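Local structure of 16S rRNA (adenine(1408)-N(1))-methyltransferase (Catenulispora acidiphila, 4X1O) at residues T85-R90 and S218-R223; K30-L35 and P79-M84. The protein probably methylates N1 of adenine 1408 in 16S ribosomal RNA, with S-adenosyl-L-methionine as methyl donor, a modification linked to aminoglycoside resistance. One frame throughout, in Å; residues are numbered along the deposited sequence.

Contact 1: residues T85-R90 and S218-R223; sequences TETAVR and SSWARR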
ATOM      1  N   THR A  85       5.404  -7.019  13.204  1.00 35.78           N
ATOM      2  CA  THR A  85       6.040  -8.233  13.714  1.00 37.77           C
ATOM      3  C   THR A  85       5.071  -9.378  13.983  1.00 34.35           C
ATOM      4  O   THR A  85       5.399 -10.527  13.699  1.00 33.57           O
ATOM      5  CB  THR A  85       6.843  -7.957  15.001  1.00 41.83           C
ATOM      6  OG1 THR A  85       6.012  -7.295  15.963  1.00 44.72           O
ATOM      7  CG2 THR A  85       8.044  -7.089  14.687  1.00 39.78           C
ATOM      8  N   GLU A  86       3.894  -9.074  14.523  1.00 32.28           N
ATOM      9  CA  GLU A  86       2.875 -10.099  14.752  1.00 35.41           C
ATOM     10  C   GLU A  86       2.460 -10.787  13.454  1.00 30.58           C
ATOM     11  O   GLU A  86       2.289 -12.004  13.406  1.00 29.73           O
ATOM     12  CB  GLU A  86       1.647  -9.493  15.430  1.00 40.05           C
ATOM     13  CG  GLU A  86       0.511 -10.474  15.636  1.00 50.36           C
ATOM     14  CD  GLU A  86      -0.559  -9.936  16.568  1.00 60.65           C
ATOM     15  OE1 GLU A  86      -0.338  -8.876  17.187  1.00 64.24           O
ATOM     16  OE2 GLU A  86      -1.626 -10.576  16.680  1.00 64.69           O
ATOM     17  N   THR A  87       2.292  -9.998  12.401  1.00 26.13           N
ATOM     18  CA  THR A  87       1.977 -10.557  11.100  1.00 23.64           C
ATOM     19  C   THR A  87       3.122 -11.442  10.626  1.00 26.43           C
ATOM     20  O   THR A  87       2.905 -12.533  10.116  1.00 23.63           O
ATOM     21  CB  THR A  87       1.711  -9.450  10.054  1.00 23.21           C
ATOM     22  OG1 THR A  87       0.478  -8.802  10.371  1.00 28.36           O
ATOM     23  CG2 THR A  87       1.609 -10.051   8.656  1.00 23.57           C
ATOM     24  N   ALA A  88       4.345 -10.960  10.792  1.00 24.11           N
ATOM     25  CA  ALA A  88       5.508 -11.706  10.331  1.00 26.57           C
ATOM     26  C   ALA A  88       5.656 -13.032  11.076  1.00 28.47           C
ATOM     27  O   ALA A  88       6.001 -14.048  10.467  1.00 25.72           O
ATOM     28  CB  ALA A  88       6.772 -10.869  10.485  1.00 28.08           C
ATOM     29  N   VAL A  89       5.385 -13.019  12.378  1.00 25.66           N
ATOM     30  CA  VAL A  89       5.464 -14.245  13.185  1.00 27.70           C
ATOM     31  C   VAL A  89       4.435 -15.270  12.697  1.00 26.17           C
ATOM     32  O   VAL A  89       4.744 -16.456  12.525  1.00 26.48           O
ATOM     33  CB  VAL A  89       5.252 -13.954  14.688  1.00 31.15           C
ATOM     34  CG1 VAL A  89       5.030 -15.241  15.466  1.00 33.37           C
ATOM     35  CG2 VAL A  89       6.445 -13.192  15.264  1.00 33.18           C
ATOM     36  N   ARG A  90       3.220 -14.795  12.441  1.00 26.48           N
ATOM     37  CA  ARG A  90       2.146 -15.653  11.950  1.00 26.54           C
ATOM     38  C   ARG A  90       2.464 -16.191  10.559  1.00 26.81           C
ATOM     39  O   ARG A  90       2.205 -17.360  10.262  1.00 26.84           O
ATOM     40  CB  ARG A  90       0.820 -14.886  11.947  1.00 29.81           C
ATOM     41  CG  ARG A  90       0.292 -14.617  13.360  1.00 42.19           C
ATOM     42  CD  ARG A  90      -1.048 -13.905  13.314  1.00 43.58           C
ATOM     43  NE  ARG A  90      -1.990 -14.387  14.326  1.00 44.81           N
ATOM     44  CZ  ARG A  90      -2.419 -13.666  15.352  1.00 54.44           C
ATOM     45  NH1 ARG A  90      -1.987 -12.429  15.515  1.00 62.70           N
ATOM     46  NH2 ARG A  90      -3.283 -14.178  16.215  1.00 56.34           N
ATOM     47  N   SER A 218      -7.480  -3.999   7.920  1.00 30.92           N
ATOM     48  CA  SER A 218      -7.554  -5.058   8.926  1.00 29.12           C
ATOM     49  C   SER A 218      -6.525  -4.809  10.019  1.00 32.59           C
ATOM     50  O   SER A 218      -5.465  -4.235   9.781  1.00 36.58           O
ATOM     51  CB  SER A 218      -7.319  -6.435   8.294  1.00 31.99           C
ATOM     52  OG  SER A 218      -8.311  -6.740   7.329  1.00 46.99           O
ATOM     53  N   SER A 219      -6.836  -5.260  11.225  1.00 36.29           N
ATOM     54  CA  SER A 219      -5.915  -5.138  12.338  1.00 38.70           C
ATOM     55  C   SER A 219      -6.063  -6.329  13.264  1.00 36.00           C
ATOM     56  O   SER A 219      -7.147  -6.891  13.385  1.00 43.92           O
ATOM     57  CB  SER A 219      -6.161  -3.838  13.111  1.00 42.15           C
ATOM     58  OG  SER A 219      -5.300  -3.756  14.232  1.00 51.57           O
ATOM     59  N   TRP A 220      -4.969  -6.708  13.912  1.00 35.11           N
ATOM     60  CA  TRP A 220      -4.978  -7.794  14.885  1.00 43.27           C
ATOM     61  C   TRP A 220      -5.690  -7.351  16.157  1.00 45.74           C
ATOM     62  O   TRP A 220      -6.075  -8.176  16.979  1.00 45.42           O
ATOM     63  CB  TRP A 220      -3.549  -8.261  15.200  1.00 44.19           C
ATOM     64  CG  TRP A 220      -2.840  -8.876  14.023  1.00 40.81           C
ATOM     65  CD1 TRP A 220      -1.715  -8.406  13.405  1.00 39.47           C
ATOM     66  CD2 TRP A 220      -3.222 -10.059  13.314  1.00 39.02           C
ATOM     67  NE1 TRP A 220      -1.364  -9.234  12.361  1.00 33.17           N
ATOM     68  CE2 TRP A 220      -2.280 -10.248  12.275  1.00 36.07           C
ATOM     69  CE3 TRP A 220      -4.270 -10.975  13.449  1.00 39.55           C
ATOM     70  CZ2 TRP A 220      -2.352 -11.319  11.386  1.00 34.49           C
ATOM     71  CZ3 TRP A 220      -4.340 -12.039  12.557  1.00 38.30           C
ATOM     72  CH2 TRP A 220      -3.388 -12.198  11.541  1.00 36.06           C
ATOM     73  N   ALA A 221      -5.881  -6.043  16.295  1.00 52.04           N
ATOM     74  CA  ALA A 221      -6.579  -5.489  17.447  1.00 59.27           C
ATOM     75  C   ALA A 221      -8.092  -5.593  17.283  1.00 59.60           C
ATOM     76  O   ALA A 221      -8.832  -5.647  18.267  1.00 65.86           O
ATOM     77  CB  ALA A 221      -6.174  -4.043  17.663  1.00 59.13           C
ATOM     78  N   ARG A 222      -8.549  -5.619  16.035  1.00 52.41           N
ATOM     79  CA  ARG A 222      -9.979  -5.667  15.759  1.00 51.27           C
ATOM     80  C   ARG A 222     -10.402  -6.995  15.145  1.00 47.61           C
ATOM     81  O   ARG A 222      -9.858  -7.438  14.131  1.00 41.89           O
ATOM     82  CB  ARG A 222     -10.393  -4.518  14.834  1.00 51.37           C
ATOM     83  CG  ARG A 222     -11.897  -4.443  14.598  1.00 56.82           C
ATOM     84  CD  ARG A 222     -12.308  -3.198  13.820  1.00 56.28           C
ATOM     85  NE  ARG A 222     -12.016  -3.313  12.394  1.00 61.33           N
ATOM     86  CZ  ARG A 222     -10.976  -2.746  11.791  1.00 59.81           C
ATOM     87  NH1 ARG A 222     -10.121  -2.011  12.488  1.00 59.45           N
ATOM     88  NH2 ARG A 222     -10.795  -2.911  10.488  1.00 60.34           N
ATOM     89  N   ARG A 223     -11.380  -7.629  15.777  1.00 50.82           N
ATOM     90  CA  ARG A 223     -12.033  -8.804  15.220  1.00 47.61           C
ATOM     91  C   ARG A 223     -12.582  -8.494  13.826  1.00 46.42           C
ATOM     92  O   ARG A 223     -13.119  -7.414  13.600  1.00 49.61           O
ATOM     93  CB  ARG A 223     -13.166  -9.251  16.144  1.00 55.34           C
ATOM     94  CG  ARG A 223     -13.868 -10.530  15.734  1.00 71.89           C
ATOM     95  CD  ARG A 223     -13.568 -11.641  16.724  1.00 86.05           C
ATOM     96  NE  ARG A 223     -13.344 -12.923  16.066  1.00 96.82           N
ATOM     97  CZ  ARG A 223     -12.698 -13.940  16.625  1.00103.34           C
ATOM     98  NH1 ARG A 223     -12.214 -13.820  17.855  1.00108.20           N
ATOM     99  NH2 ARG A 223     -12.535 -15.076  15.958  1.00103.17           N
TER
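Glu86 runs straight out from its helix, CG anti to the backbone N (chi1 177°), while Arg90, one turn later, bends at its third torsion. Both chains thereby come to lie over the same face of the Trp220 indole. Glu86 CG sits 4.0 Å from the centroid of the Trp220 five-membered ring, a CH-pi contact. Arg90 covers the other half: its CD is 3.7 Å from the centroid of the Trp220 six-membered ring. Both residues offer aliphatic stems to the broad ring, and the flat, cationic end of Arg90 adds a cation-pi stack, though its exact placing is less certain. The ring edge is held by a smaller partner, Thr87, whose OG1 lies close to the indole plane and accepts a nearly straight hydrogen bond of 2.7 Å from Trp220 NE1. The same hydroxyl can then donate to the carbonyl of Asp58, whose carboxylate takes the backbone N-H of Trp220. The loop also carries Ser218, which is seen to bind S-adenosyl-L-homocysteine. Thr87 packs against Tyr63 of helix 60-68 and Leu105 of strand 103-107, while Trp220 brings the loop between strands 200-212 and 229-239 onto helix 85-91.

Contact 2: residues K30-L35 and P79-M84; sequences KKLTDL and PAWQRM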
ATOM      1  N   LYS A  30      10.320 -11.905  14.309  1.00 39.81           N
ATOM      2  CA  LYS A  30      10.462 -10.663  15.057  1.00 44.11           C
ATOM      3  C   LYS A  30      11.713  -9.878  14.661  1.00 45.02           C
ATOM      4  O   LYS A  30      11.941  -8.772  15.148  1.00 48.42           O
ATOM      5  CB  LYS A  30      10.469 -10.954  16.563  1.00 50.81           C
ATOM      6  CG  LYS A  30       9.071 -11.153  17.137  1.00 57.01           C
ATOM      7  CD  LYS A  30       9.081 -11.878  18.466  1.00 63.61           C
ATOM      8  CE  LYS A  30       9.778 -13.217  18.351  1.00 71.27           C
ATOM      9  NZ  LYS A  30       8.811 -14.292  17.990  1.00 71.87           N
ATOM     10  N   LYS A  31      12.510 -10.444  13.760  1.00 38.95           N
ATOM     11  CA  LYS A  31      13.801  -9.859  13.409  1.00 43.95           C
ATOM     12  C   LYS A  31      13.858  -9.367  11.965  1.00 38.36           C
ATOM     13  O   LYS A  31      13.128  -9.852  11.106  1.00 38.99           O
ATOM     14  CB  LYS A  31      14.924 -10.880  13.639  1.00 55.19           C
ATOM     15  CG  LYS A  31      14.575 -11.994  14.610  1.00 67.62           C
ATOM     16  CD  LYS A  31      15.325 -13.288  14.298  1.00 77.20           C
ATOM     17  CE  LYS A  31      14.904 -13.907  12.965  1.00 75.14           C
ATOM     18  NZ  LYS A  31      13.474 -14.321  12.970  1.00 69.55           N
ATOM     19  N   LEU A  32      14.715  -8.383  11.717  1.00 38.66           N
ATOM     20  CA  LEU A  32      15.018  -7.958  10.355  1.00 34.89           C
ATOM     21  C   LEU A  32      16.150  -8.802   9.786  1.00 43.75           C
ATOM     22  O   LEU A  32      17.050  -9.214  10.515  1.00 43.83           O
ATOM     23  CB  LEU A  32      15.390  -6.473  10.317  1.00 42.18           C
ATOM     24  CG  LEU A  32      14.222  -5.487  10.280  1.00 45.74           C
ATOM     25  CD1 LEU A  32      14.731  -4.060  10.151  1.00 51.86           C
ATOM     26  CD2 LEU A  32      13.278  -5.820   9.139  1.00 38.08           C
ATOM     27  N   THR A  33      16.096  -9.079   8.489  1.00 39.91           N
ATOM     28  CA  THR A  33      17.135  -9.865   7.841  1.00 40.84           C
ATOM     29  C   THR A  33      17.360  -9.399   6.414  1.00 41.92           C
ATOM     30  O   THR A  33      16.505  -8.735   5.818  1.00 37.75           O
ATOM     31  CB  THR A  33      16.798 -11.371   7.834  1.00 50.89           C
ATOM     32  OG1 THR A  33      17.794 -12.085   7.090  1.00 63.32           O
ATOM     33  CG2 THR A  33      15.444 -11.617   7.198  1.00 38.49           C
ATOM     34  N   ASP A  34      18.512  -9.760   5.866  1.00 40.24           N
ATOM     35  CA  ASP A  34      18.857  -9.404   4.501  1.00 47.31           C
ATOM     36  C   ASP A  34      18.097 -10.267   3.508  1.00 54.00           C
ATOM     37  O   ASP A  34      18.188 -11.496   3.537  1.00 53.25           O
ATOM     38  CB  ASP A  34      20.362  -9.543   4.278  1.00 52.12           C
ATOM     39  CG  ASP A  34      21.161  -8.555   5.101  1.00 62.20           C
ATOM     40  OD1 ASP A  34      20.693  -7.409   5.262  1.00 68.08           O
ATOM     41  OD2 ASP A  34      22.245  -8.927   5.596  1.00 61.93           O
ATOM     42  N   LEU A  35      17.345  -9.617   2.631  1.00 56.14           N
ATOM     43  CA  LEU A  35      16.620 -10.333   1.593  1.00 60.55           C
ATOM     44  C   LEU A  35      17.592 -11.006   0.633  1.00 55.13           C
ATOM     45  O   LEU A  35      18.430 -10.343   0.025  1.00 60.44           O
ATOM     46  CB  LEU A  35      15.696  -9.389   0.829  1.00 63.77           C
ATOM     47  CG  LEU A  35      15.017  -9.993  -0.401  1.00 66.31           C
ATOM     48  CD1 LEU A  35      14.228 -11.243  -0.026  1.00 66.13           C
ATOM     49  CD2 LEU A  35      14.116  -8.964  -1.063  1.00 64.62           C
ATOM     50  N   PRO A  79       8.026   1.679   6.607  1.00 25.63           N
ATOM     51  CA  PRO A  79       9.256   1.920   7.372  1.00 33.66           C
ATOM     52  C   PRO A  79       9.123   1.560   8.850  1.00 37.71           C
ATOM     53  O   PRO A  79      10.141   1.385   9.511  1.00 39.59           O
ATOM     54  CB  PRO A  79       9.487   3.415   7.189  1.00 35.98           C
ATOM     55  CG  PRO A  79       8.133   3.967   6.957  1.00 37.76           C
ATOM     56  CD  PRO A  79       7.392   2.940   6.180  1.00 28.02           C
ATOM     57  N   ALA A  80       7.898   1.446   9.353  1.00 38.92           N
ATOM     58  CA  ALA A  80       7.682   1.147  10.765  1.00 40.50           C
ATOM     59  C   ALA A  80       7.558  -0.353  10.950  1.00 34.16           C
ATOM     60  O   ALA A  80       6.475  -0.870  11.239  1.00 40.33           O
ATOM     61  CB  ALA A  80       6.448   1.857  11.281  1.00 42.76           C
ATOM     62  N   TRP A  81       8.676  -1.051  10.772  1.00 32.43           N
ATOM     63  CA  TRP A  81       8.651  -2.501  10.648  1.00 34.02           C
ATOM     64  C   TRP A  81       8.208  -3.206  11.931  1.00 34.93           C
ATOM     65  O   TRP A  81       7.597  -4.279  11.861  1.00 38.52           O
ATOM     66  CB  TRP A  81      10.022  -3.022  10.204  1.00 36.99           C
ATOM     67  CG  TRP A  81      11.144  -2.728  11.153  1.00 39.63           C
ATOM     68  CD1 TRP A  81      11.927  -1.612  11.179  1.00 42.93           C
ATOM     69  CD2 TRP A  81      11.624  -3.581  12.202  1.00 44.47           C
ATOM     70  NE1 TRP A  81      12.859  -1.710  12.188  1.00 51.69           N
ATOM     71  CE2 TRP A  81      12.694  -2.911  12.829  1.00 49.67           C
ATOM     72  CE3 TRP A  81      11.252  -4.846  12.671  1.00 44.99           C
ATOM     73  CZ2 TRP A  81      13.391  -3.460  13.902  1.00 54.34           C
ATOM     74  CZ3 TRP A  81      11.946  -5.389  13.738  1.00 48.45           C
ATOM     75  CH2 TRP A  81      13.003  -4.696  14.341  1.00 55.29           C
ATOM     76  N   GLN A  82       8.473  -2.600  13.088  1.00 34.18           N
ATOM     77  CA  GLN A  82       8.134  -3.235  14.364  1.00 42.51           C
ATOM     78  C   GLN A  82       6.635  -3.474  14.503  1.00 46.26           C
ATOM     79  O   GLN A  82       6.206  -4.396  15.200  1.00 44.41           O
ATOM     80  CB  GLN A  82       8.624  -2.402  15.554  1.00 48.98           C
ATOM     81  CG  GLN A  82      10.133  -2.266  15.694  1.00 53.69           C
ATOM     82  CD  GLN A  82      10.701  -1.091  14.913  1.00 63.15           C
ATOM     83  OE1 GLN A  82       9.989  -0.419  14.157  1.00 53.73           O
ATOM     84  NE2 GLN A  82      11.989  -0.824  15.109  1.00 71.25           N
ATOM     85  N   ARG A  83       5.845  -2.638  13.838  1.00 38.69           N
ATOM     86  CA  ARG A  83       4.397  -2.764  13.873  1.00 34.41           C
ATOM     87  C   ARG A  83       3.918  -4.028  13.164  1.00 30.17           C
ATOM     88  O   ARG A  83       2.809  -4.506  13.397  1.00 37.51           O
ATOM     89  CB  ARG A  83       3.743  -1.533  13.233  1.00 33.02           C
ATOM     90  CG  ARG A  83       3.859  -0.272  14.084  1.00 48.30           C
ATOM     91  CD  ARG A  83       3.457   0.978  13.308  1.00 63.11           C
ATOM     92  NE  ARG A  83       2.012   1.091  13.129  1.00 72.70           N
ATOM     93  CZ  ARG A  83       1.427   1.496  12.005  1.00 76.52           C
ATOM     94  NH1 ARG A  83       2.166   1.825  10.954  1.00 78.75           N
ATOM     95  NH2 ARG A  83       0.105   1.569  11.931  1.00 78.07           N
ATOM     96  N   MET A  84       4.749  -4.550  12.275  1.00 31.55           N
ATOM     97  CA  MET A  84       4.352  -5.674  11.445  1.00 27.77           C
ATOM     98  C   MET A  84       4.770  -7.022  12.030  1.00 29.44           C
ATOM     99  O   MET A  84       4.513  -8.049  11.417  1.00 31.16           O
ATOM    100  CB  MET A  84       4.942  -5.536  10.042  1.00 27.43           C
ATOM    101  CG  MET A  84       4.443  -4.324   9.261  1.00 28.27           C
ATOM    102  SD  MET A  84       5.089  -4.329   7.569  1.00 37.79           S
ATOM    103  CE  MET A  84       6.815  -3.942   7.858  1.00 40.15           C
TER
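Leu32 and Trp81 make the tight part of this contact: a branched aliphatic side chain laid over the flat face of an indole. Leu32 CD1 is 3.6 Å from the centroid of the Trp81 five-membered ring and only 10° off its normal, a CH-pi contact almost straight above the ring. Leu32 CG follows over the fused bond, 3.8 Å from Trp81 CD2, while CD2 of Leu32 merely grazes the benzo side. Leucine suits the place because its branch spreads over both rings of the indole at once. Trp81 has CG between its backbone N and carbonyl carbon (chi1 61°), which swings the indole out of the short 3-10 turn 81-84 toward the strand. The opposite face of the indole is covered by the amide of its neighbour Gln82, with CD 3.4 Å above the plane, so the ring is sandwiched between a methyl group and a flat polar group.

The other end is looser. Lys30 meets Trp81 through its backbone alone, its O lying in the indole plane 3.7 Å from Trp81 CZ3; the lysine side chain, which starts off away from the turn, is exposed, as befits a charged residue at the surface. No polar bond joins the two segments here, and packing on the tryptophan does the work.

Just before the turn, Asp78, seen to bind the cofactor, takes the backbone N-H of Ala80 at the centre of an inverse gamma turn; Arg83, a further cofactor-binding residue, is also in the turn. Leu27 of strand 26-28 and Ser107 of strand 103-107 touch both side chains, so the N-terminal hairpin 26-33 packs beside an outer strand of the methyltransferase sheet, against the connection from strand 72-78 to helix 85-91.

Neither contact belongs to the deep core: contact 1 is partly buried, with Thr87 enclosed, whereas contact 2 lies at the surface. Each centres on a tryptophan, but the chemistry differs. Contact 1 adds charge and a directed hydrogen bond to its stacking, holding a loop that bears a residue of the cofactor-product site; contact 2 is apolar and packs the N-terminal hairpin on the turn. Segment 79-84 leads directly into helix 85-91, so both contacts use consecutive parts of the same connection after strand 72-78 in the Rossmann-like sheet. They also touch, Val89 CG2 lying 3.8 Å from Lys30 NZ, which brings the hairpin against helix 85-91 as well.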